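Local coordinates for protein D-glycero-D-manno-heptose 1-phosphate kinase (PDB 3K85) that probably uses ATP to phosphorylate a heptose sugar, as a small-molecule kinase of the GHMP family, at residues A[4-15]-A[33-44]. Residues are numbered along the deposited sequence; the frame is centred on the assembly and turned at random.
Sequences VRSKAPLRLGLA and LNATINLYAYCT
Ser6 and Cys43, Ala8 and Ala41, and Leu12 and Ala35 form hydrogen-bonded antiparallel pairs that zip the long strand 4-15 to two successive strands, 30-37 and 39-47. The partner chain turns a corner at Asn38, and Leu10 bridges the break: Leu10 N gives a bond to Leu39 O at 2.8 Å, while Leu10 O takes one from Ile37 N at 2.9 Å. Beside this turn Leu10 CD1 rests on Leu39 CB at 3.6 Å. At the far end Leu14 and Ala15 both face Leu33, a classic beta bulge, with Ala15 N 3.0 Å from Leu33 O.

On the face carrying Lys7, Pro9 and Tyr40, the lysine chain, bent at chi3 (-89°), lays Lys7 CE over the middle of the Tyr40 ring, 3.4 Å from its centroid, as a CH-pi contact. Lys7 NZ follows over the same face, 3.9 Å from the Tyr40 ring centroid, adding a cation-pi interaction. Pro9 CB meets Tyr40 CE1 at 3.7 Å, and Pro9 CG presses tightly on Thr36 CG2 at 3.5 Å.

The opposite face is apolar at Leu12 and Ile37, which cross at roughly a right angle; farther along it, Ser6 OG bonds to Cys122 O.

Helix 115-131 packs on Ser6, Ala8, Leu10 and Ala41, and helix 230-246 on Leu14, Ala15 and Leu33. Arg11 reaches away to a salt bridge with Asp160. Strand 99-105 continues the mixed sheet beyond 39-47, as 169-175 does beyond 30-37, so 4-15 joins both branches, consistent with a GHMP kinase fold.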
ATOM      1  N   VAL A   4      -0.835  -0.918  30.887  1.00 28.55           N
ATOM      2  CA  VAL A   4      -0.801  -0.917  29.425  1.00 28.62           C
ATOM      3  C   VAL A   4      -1.096   0.498  28.926  1.00 26.30           C
ATOM      4  O   VAL A   4      -1.780   1.268  29.586  1.00 27.17           O
ATOM      5  CB  VAL A   4      -1.861  -1.872  28.800  1.00 29.45           C
ATOM      6  CG1 VAL A   4      -1.609  -3.310  29.226  1.00 29.41           C
ATOM      7  CG2 VAL A   4      -3.247  -1.436  29.209  1.00 31.71           C
ATOM      8  N   ARG A   5      -0.565   0.842  27.764  1.00 25.28           N
ATOM      9  CA  ARG A   5      -0.796   2.162  27.186  1.00 25.26           C
ATOM     10  C   ARG A   5      -1.126   1.963  25.714  1.00 23.86           C
ATOM     11  O   ARG A   5      -0.814   0.921  25.144  1.00 22.83           O
ATOM     12  CB  ARG A   5       0.459   3.043  27.319  1.00 26.36           C
ATOM     13  CG  ARG A   5       0.897   3.369  28.758  1.00 25.59           C
ATOM     14  CD  ARG A   5       2.180   4.198  28.726  1.00 29.62           C
ATOM     15  NE  ARG A   5       2.457   4.923  29.961  1.00 37.06           N
ATOM     16  CZ  ARG A   5       3.079   4.415  31.020  1.00 40.05           C
ATOM     17  NH1 ARG A   5       3.503   3.166  31.014  1.00 45.44           N
ATOM     18  NH2 ARG A   5       3.287   5.160  32.091  1.00 43.60           N
ATOM     19  N   SER A   6      -1.768   2.948  25.102  1.00 22.27           N
ATOM     20  CA  SER A   6      -2.110   2.845  23.698  1.00 23.50           C
ATOM     21  C   SER A   6      -2.288   4.246  23.182  1.00 23.29           C
ATOM     22  O   SER A   6      -2.423   5.170  23.966  1.00 22.80           O
ATOM     23  CB  SER A   6      -3.426   2.068  23.505  1.00 27.11           C
ATOM     24  OG  SER A   6      -4.558   2.855  23.858  1.00 28.25           O
ATOM     25  N   LYS A   7      -2.269   4.397  21.864  1.00 22.66           N
ATOM     26  CA  LYS A   7      -2.486   5.687  21.227  1.00 25.97           C
ATOM     27  C   LYS A   7      -2.943   5.426  19.808  1.00 27.05           C
ATOM     28  O   LYS A   7      -2.580   4.412  19.205  1.00 30.22           O
ATOM     29  CB  LYS A   7      -1.215   6.558  21.231  1.00 27.58           C
ATOM     30  CG  LYS A   7      -0.042   5.999  20.475  1.00 29.01           C
ATOM     31  CD  LYS A   7       1.223   6.833  20.683  1.00 27.89           C
ATOM     32  CE  LYS A   7       1.360   7.962  19.687  1.00 27.30           C
ATOM     33  NZ  LYS A   7       2.735   8.551  19.755  1.00 27.90           N
ATOM     34  N   ALA A   8      -3.758   6.334  19.283  1.00 27.69           N
ATOM     35  CA  ALA A   8      -4.279   6.208  17.927  1.00 26.91           C
ATOM     36  C   ALA A   8      -4.205   7.569  17.271  1.00 26.06           C
ATOM     37  O   ALA A   8      -4.412   8.589  17.923  1.00 26.54           O
ATOM     38  CB  ALA A   8      -5.730   5.709  17.957  1.00 23.98           C
ATOM     39  N   PRO A   9      -3.915   7.607  15.967  1.00 24.35           N
ATOM     40  CA  PRO A   9      -3.824   8.890  15.276  1.00 24.77           C
ATOM     41  C   PRO A   9      -5.143   9.394  14.706  1.00 25.23           C
ATOM     42  O   PRO A   9      -6.080   8.629  14.481  1.00 26.15           O
ATOM     43  CB  PRO A   9      -2.797   8.606  14.184  1.00 23.60           C
ATOM     44  CG  PRO A   9      -3.160   7.209  13.778  1.00 22.57           C
ATOM     45  CD  PRO A   9      -3.409   6.512  15.117  1.00 24.73           C
ATOM     46  N   LEU A  10      -5.204  10.702  14.487  1.00 28.44           N
ATOM     47  CA  LEU A  10      -6.377  11.337  13.911  1.00 31.53           C
ATOM     48  C   LEU A  10      -6.074  11.288  12.426  1.00 32.26           C
ATOM     49  O   LEU A  10      -5.023  10.793  12.034  1.00 32.75           O
ATOM     50  CB  LEU A  10      -6.511  12.785  14.393  1.00 32.86           C
ATOM     51  CG  LEU A  10      -6.740  12.990  15.899  1.00 35.98           C
ATOM     52  CD1 LEU A  10      -6.567  14.461  16.230  1.00 36.62           C
ATOM     53  CD2 LEU A  10      -8.134  12.513  16.307  1.00 36.32           C
ATOM     54  N   ARG A  11      -6.968  11.799  11.596  1.00 34.41           N
ATOM     55  CA  ARG A  11      -6.731  11.723  10.170  1.00 34.69           C
ATOM     56  C   ARG A  11      -7.234  12.915   9.392  1.00 32.92           C
ATOM     57  O   ARG A  11      -8.020  13.704   9.887  1.00 33.29           O
ATOM     58  CB  ARG A  11      -7.386  10.452   9.631  1.00 37.63           C
ATOM     59  CG  ARG A  11      -8.894  10.391   9.859  1.00 40.90           C
ATOM     60  CD  ARG A  11      -9.623  11.319   8.898  1.00 44.36           C
ATOM     61  NE  ARG A  11     -11.061  11.376   9.134  1.00 45.76           N
ATOM     62  CZ  ARG A  11     -11.742  12.514   9.239  1.00 47.79           C
ATOM     63  NH1 ARG A  11     -11.104  13.672   9.135  1.00 46.80           N
ATOM     64  NH2 ARG A  11     -13.052  12.498   9.432  1.00 47.61           N
ATOM     65  N   LEU A  12      -6.764  13.022   8.158  1.00 33.85           N
ATOM     66  CA  LEU A  12      -7.162  14.079   7.250  1.00 33.62           C
ATOM     67  C   LEU A  12      -7.985  13.390   6.178  1.00 36.84           C
ATOM     68  O   LEU A  12      -7.581  12.346   5.657  1.00 35.94           O
ATOM     69  CB  LEU A  12      -5.942  14.710   6.596  1.00 32.41           C
ATOM     70  CG  LEU A  12      -5.603  16.153   6.933  1.00 32.46           C
ATOM     71  CD1 LEU A  12      -5.879  16.446   8.400  1.00 30.96           C
ATOM     72  CD2 LEU A  12      -4.135  16.378   6.598  1.00 32.97           C
ATOM     73  N   GLY A  13      -9.141  13.967   5.862  1.00 38.36           N
ATOM     74  CA  GLY A  13      -9.987  13.400   4.831  1.00 38.71           C
ATOM     75  C   GLY A  13      -9.508  13.988   3.522  1.00 38.44           C
ATOM     76  O   GLY A  13      -9.867  15.112   3.171  1.00 40.98           O
ATOM     77  N   LEU A  14      -8.691  13.241   2.796  1.00 35.25           N
ATOM     78  CA  LEU A  14      -8.170  13.751   1.543  1.00 33.47           C
ATOM     79  C   LEU A  14      -9.217  13.812   0.446  1.00 32.82           C
ATOM     80  O   LEU A  14      -9.266  14.790  -0.296  1.00 34.31           O
ATOM     81  CB  LEU A  14      -6.959  12.925   1.100  1.00 29.80           C
ATOM     82  CG  LEU A  14      -5.813  13.003   2.121  1.00 30.09           C
ATOM     83  CD1 LEU A  14      -4.649  12.151   1.689  1.00 28.13           C
ATOM     84  CD2 LEU A  14      -5.382  14.452   2.277  1.00 30.10           C
ATOM     85  N   ALA A  15     -10.062  12.788   0.343  1.00 31.99           N
ATOM     86  CA  ALA A  15     -11.088  12.769  -0.701  1.00 30.84           C
ATOM     87  C   ALA A  15     -12.144  11.683  -0.525  1.00 31.89           C
ATOM     88  O   ALA A  15     -11.914  10.672   0.147  1.00 32.23           O
ATOM     89  CB  ALA A  15     -10.437  12.617  -2.065  1.00 27.17           C
ATOM     90  N   LEU A  33     -10.168   8.212   0.379  1.00 31.09           N
ATOM     91  CA  LEU A  33      -8.721   8.335   0.441  1.00 28.60           C
ATOM     92  C   LEU A  33      -8.425   9.234   1.624  1.00 27.74           C
ATOM     93  O   LEU A  33      -8.726  10.424   1.595  1.00 27.74           O
ATOM     94  CB  LEU A  33      -8.150   8.973  -0.827  1.00 27.83           C
ATOM     95  CG  LEU A  33      -6.617   9.013  -0.815  1.00 27.49           C
ATOM     96  CD1 LEU A  33      -6.085   7.593  -0.863  1.00 25.11           C
ATOM     97  CD2 LEU A  33      -6.097   9.798  -2.003  1.00 30.13           C
ATOM     98  N   ASN A  34      -7.864   8.660   2.679  1.00 26.82           N
ATOM     99  CA  ASN A  34      -7.518   9.439   3.862  1.00 25.52           C
ATOM    100  C   ASN A  34      -6.147   9.024   4.395  1.00 23.57           C
ATOM    101  O   ASN A  34      -5.568   8.012   3.980  1.00 19.09           O
ATOM    102  CB  ASN A  34      -8.587   9.291   4.958  1.00 24.17           C
ATOM    103  CG  ASN A  34      -8.812   7.851   5.371  1.00 26.06           C
ATOM    104  OD1 ASN A  34      -7.917   7.013   5.268  1.00 24.88           O
ATOM    105  ND2 ASN A  34     -10.020   7.558   5.859  1.00 28.16           N
ATOM    106  N   ALA A  35      -5.638   9.802   5.334  1.00 23.03           N
ATOM    107  CA  ALA A  35      -4.313   9.534   5.877  1.00 23.49           C
ATOM    108  C   ALA A  35      -4.210  10.015   7.305  1.00 21.77           C
ATOM    109  O   ALA A  35      -4.621  11.131   7.610  1.00 24.08           O
ATOM    110  CB  ALA A  35      -3.269  10.237   5.018  1.00 19.27           C
ATOM    111  N   THR A  36      -3.650   9.184   8.174  1.00 19.59           N
ATOM    112  CA  THR A  36      -3.496   9.555   9.565  1.00 19.27           C
ATOM    113  C   THR A  36      -2.358  10.565   9.740  1.00 20.85           C
ATOM    114  O   THR A  36      -1.428  10.607   8.939  1.00 20.20           O
ATOM    115  CB  THR A  36      -3.242   8.326  10.418  1.00 17.68           C
ATOM    116  OG1 THR A  36      -2.239   7.519   9.795  1.00 18.70           O
ATOM    117  CG2 THR A  36      -4.531   7.521  10.574  1.00 16.05           C
ATOM    118  N   ILE A  37      -2.460  11.383  10.784  1.00 22.11           N
ATOM    119  CA  ILE A  37      -1.473  12.422  11.077  1.00 26.61           C
ATOM    120  C   ILE A  37      -0.970  12.331  12.523  1.00 26.63           C
ATOM    121  O   ILE A  37      -1.602  11.690  13.360  1.00 27.07           O
ATOM    122  CB  ILE A  37      -2.077  13.823  10.843  1.00 27.74           C
ATOM    123  CG1 ILE A  37      -3.275  14.044  11.772  1.00 28.57           C
ATOM    124  CG2 ILE A  37      -2.505  13.965   9.389  1.00 27.45           C
ATOM    125  CD1 ILE A  37      -3.883  15.439  11.644  1.00 29.48           C
ATOM    126  N   ASN A  38       0.151  12.990  12.815  1.00 26.82           N
ATOM    127  CA  ASN A  38       0.747  12.939  14.150  1.00 27.98           C
ATOM    128  C   ASN A  38       0.017  13.594  15.326  1.00 28.17           C
ATOM    129  O   ASN A  38       0.662  14.077  16.264  1.00 29.54           O
ATOM    130  CB  ASN A  38       2.187  13.462  14.102  1.00 29.06           C
ATOM    131  CG  ASN A  38       2.278  14.872  13.568  1.00 31.01           C
ATOM    132  OD1 ASN A  38       1.279  15.459  13.141  1.00 32.08           O
ATOM    133  ND2 ASN A  38       3.486  15.421  13.568  1.00 31.16           N
ATOM    134  N   LEU A  39      -1.311  13.613  15.281  1.00 27.53           N
ATOM    135  CA  LEU A  39      -2.118  14.142  16.384  1.00 29.66           C
ATOM    136  C   LEU A  39      -2.845  12.904  16.900  1.00 29.40           C
ATOM    137  O   LEU A  39      -3.570  12.251  16.150  1.00 30.07           O
ATOM    138  CB  LEU A  39      -3.100  15.206  15.883  1.00 31.65           C
ATOM    139  CG  LEU A  39      -2.535  16.634  15.855  1.00 33.23           C
ATOM    140  CD1 LEU A  39      -1.103  16.634  15.330  1.00 35.30           C
ATOM    141  CD2 LEU A  39      -3.414  17.505  14.989  1.00 33.25           C
ATOM    142  N   TYR A  40      -2.665  12.592  18.180  1.00 27.48           N
ATOM    143  CA  TYR A  40      -3.220  11.373  18.744  1.00 26.72           C
ATOM    144  C   TYR A  40      -4.226  11.426  19.889  1.00 27.40           C
ATOM    145  O   TYR A  40      -4.582  12.488  20.401  1.00 28.66           O
ATOM    146  CB  TYR A  40      -2.061  10.500  19.214  1.00 26.24           C
ATOM    147  CG  TYR A  40      -0.964  10.277  18.195  1.00 29.87           C
ATOM    148  CD1 TYR A  40      -0.957   9.128  17.389  1.00 29.42           C
ATOM    149  CD2 TYR A  40       0.112  11.176  18.080  1.00 28.44           C
ATOM    150  CE1 TYR A  40       0.096   8.869  16.505  1.00 27.62           C
ATOM    151  CE2 TYR A  40       1.170  10.926  17.194  1.00 29.15           C
ATOM    152  CZ  TYR A  40       1.153   9.764  16.412  1.00 30.89           C
ATOM    153  OH  TYR A  40       2.199   9.478  15.559  1.00 29.47           O
ATOM    154  N   ALA A  41      -4.652  10.222  20.275  1.00 24.58           N
ATOM    155  CA  ALA A  41      -5.554   9.969  21.389  1.00 23.18           C
ATOM    156  C   ALA A  41      -4.700   9.023  22.220  1.00 23.35           C
ATOM    157  O   ALA A  41      -4.108   8.089  21.677  1.00 23.36           O
ATOM    158  CB  ALA A  41      -6.825   9.254  20.913  1.00 20.24           C
ATOM    159  N   TYR A  42      -4.604   9.249  23.520  1.00 21.52           N
ATOM    160  CA  TYR A  42      -3.776   8.367  24.329  1.00 21.33           C
ATOM    161  C   TYR A  42      -4.637   7.784  25.409  1.00 21.35           C
ATOM    162  O   TYR A  42      -5.649   8.352  25.776  1.00 22.36           O
ATOM    163  CB  TYR A  42      -2.614   9.125  24.983  1.00 21.05           C
ATOM    164  CG  TYR A  42      -1.843  10.024  24.040  1.00 22.79           C
ATOM    165  CD1 TYR A  42      -0.535   9.709  23.632  1.00 23.51           C
ATOM    166  CD2 TYR A  42      -2.407  11.206  23.576  1.00 21.94           C
ATOM    167  CE1 TYR A  42       0.184  10.573  22.783  1.00 23.32           C
ATOM    168  CE2 TYR A  42      -1.705  12.063  22.732  1.00 25.16           C
ATOM    169  CZ  TYR A  42      -0.416  11.750  22.337  1.00 24.23           C
ATOM    170  OH  TYR A  42       0.233  12.614  21.475  1.00 28.37           O
ATOM    171  N   CYS A  43      -4.221   6.643  25.925  1.00 21.63           N
ATOM    172  CA  CYS A  43      -4.965   5.997  26.975  1.00 23.28           C
ATOM    173  C   CYS A  43      -4.034   5.061  27.709  1.00 24.62           C
ATOM    174  O   CYS A  43      -3.208   4.391  27.094  1.00 25.28           O
ATOM    175  CB  CYS A  43      -6.143   5.208  26.384  1.00 22.62           C
ATOM    176  SG  CYS A  43      -6.940   4.060  27.552  1.00 27.52           S
ATOM    177  N   THR A  44      -4.116   5.053  29.030  1.00 26.87           N
ATOM    178  CA  THR A  44      -3.312   4.115  29.784  1.00 30.91           C
ATOM    179  C   THR A  44      -4.254   3.452  30.759  1.00 32.02           C
ATOM    180  O   THR A  44      -5.136   4.099  31.329  1.00 32.01           O
ATOM    181  CB  THR A  44      -2.124   4.774  30.520  1.00 32.11           C
ATOM    182  OG1 THR A  44      -2.041   4.240  31.847  1.00 33.55           O
ATOM    183  CG2 THR A  44      -2.270   6.277  30.554  1.00 36.33           C
TER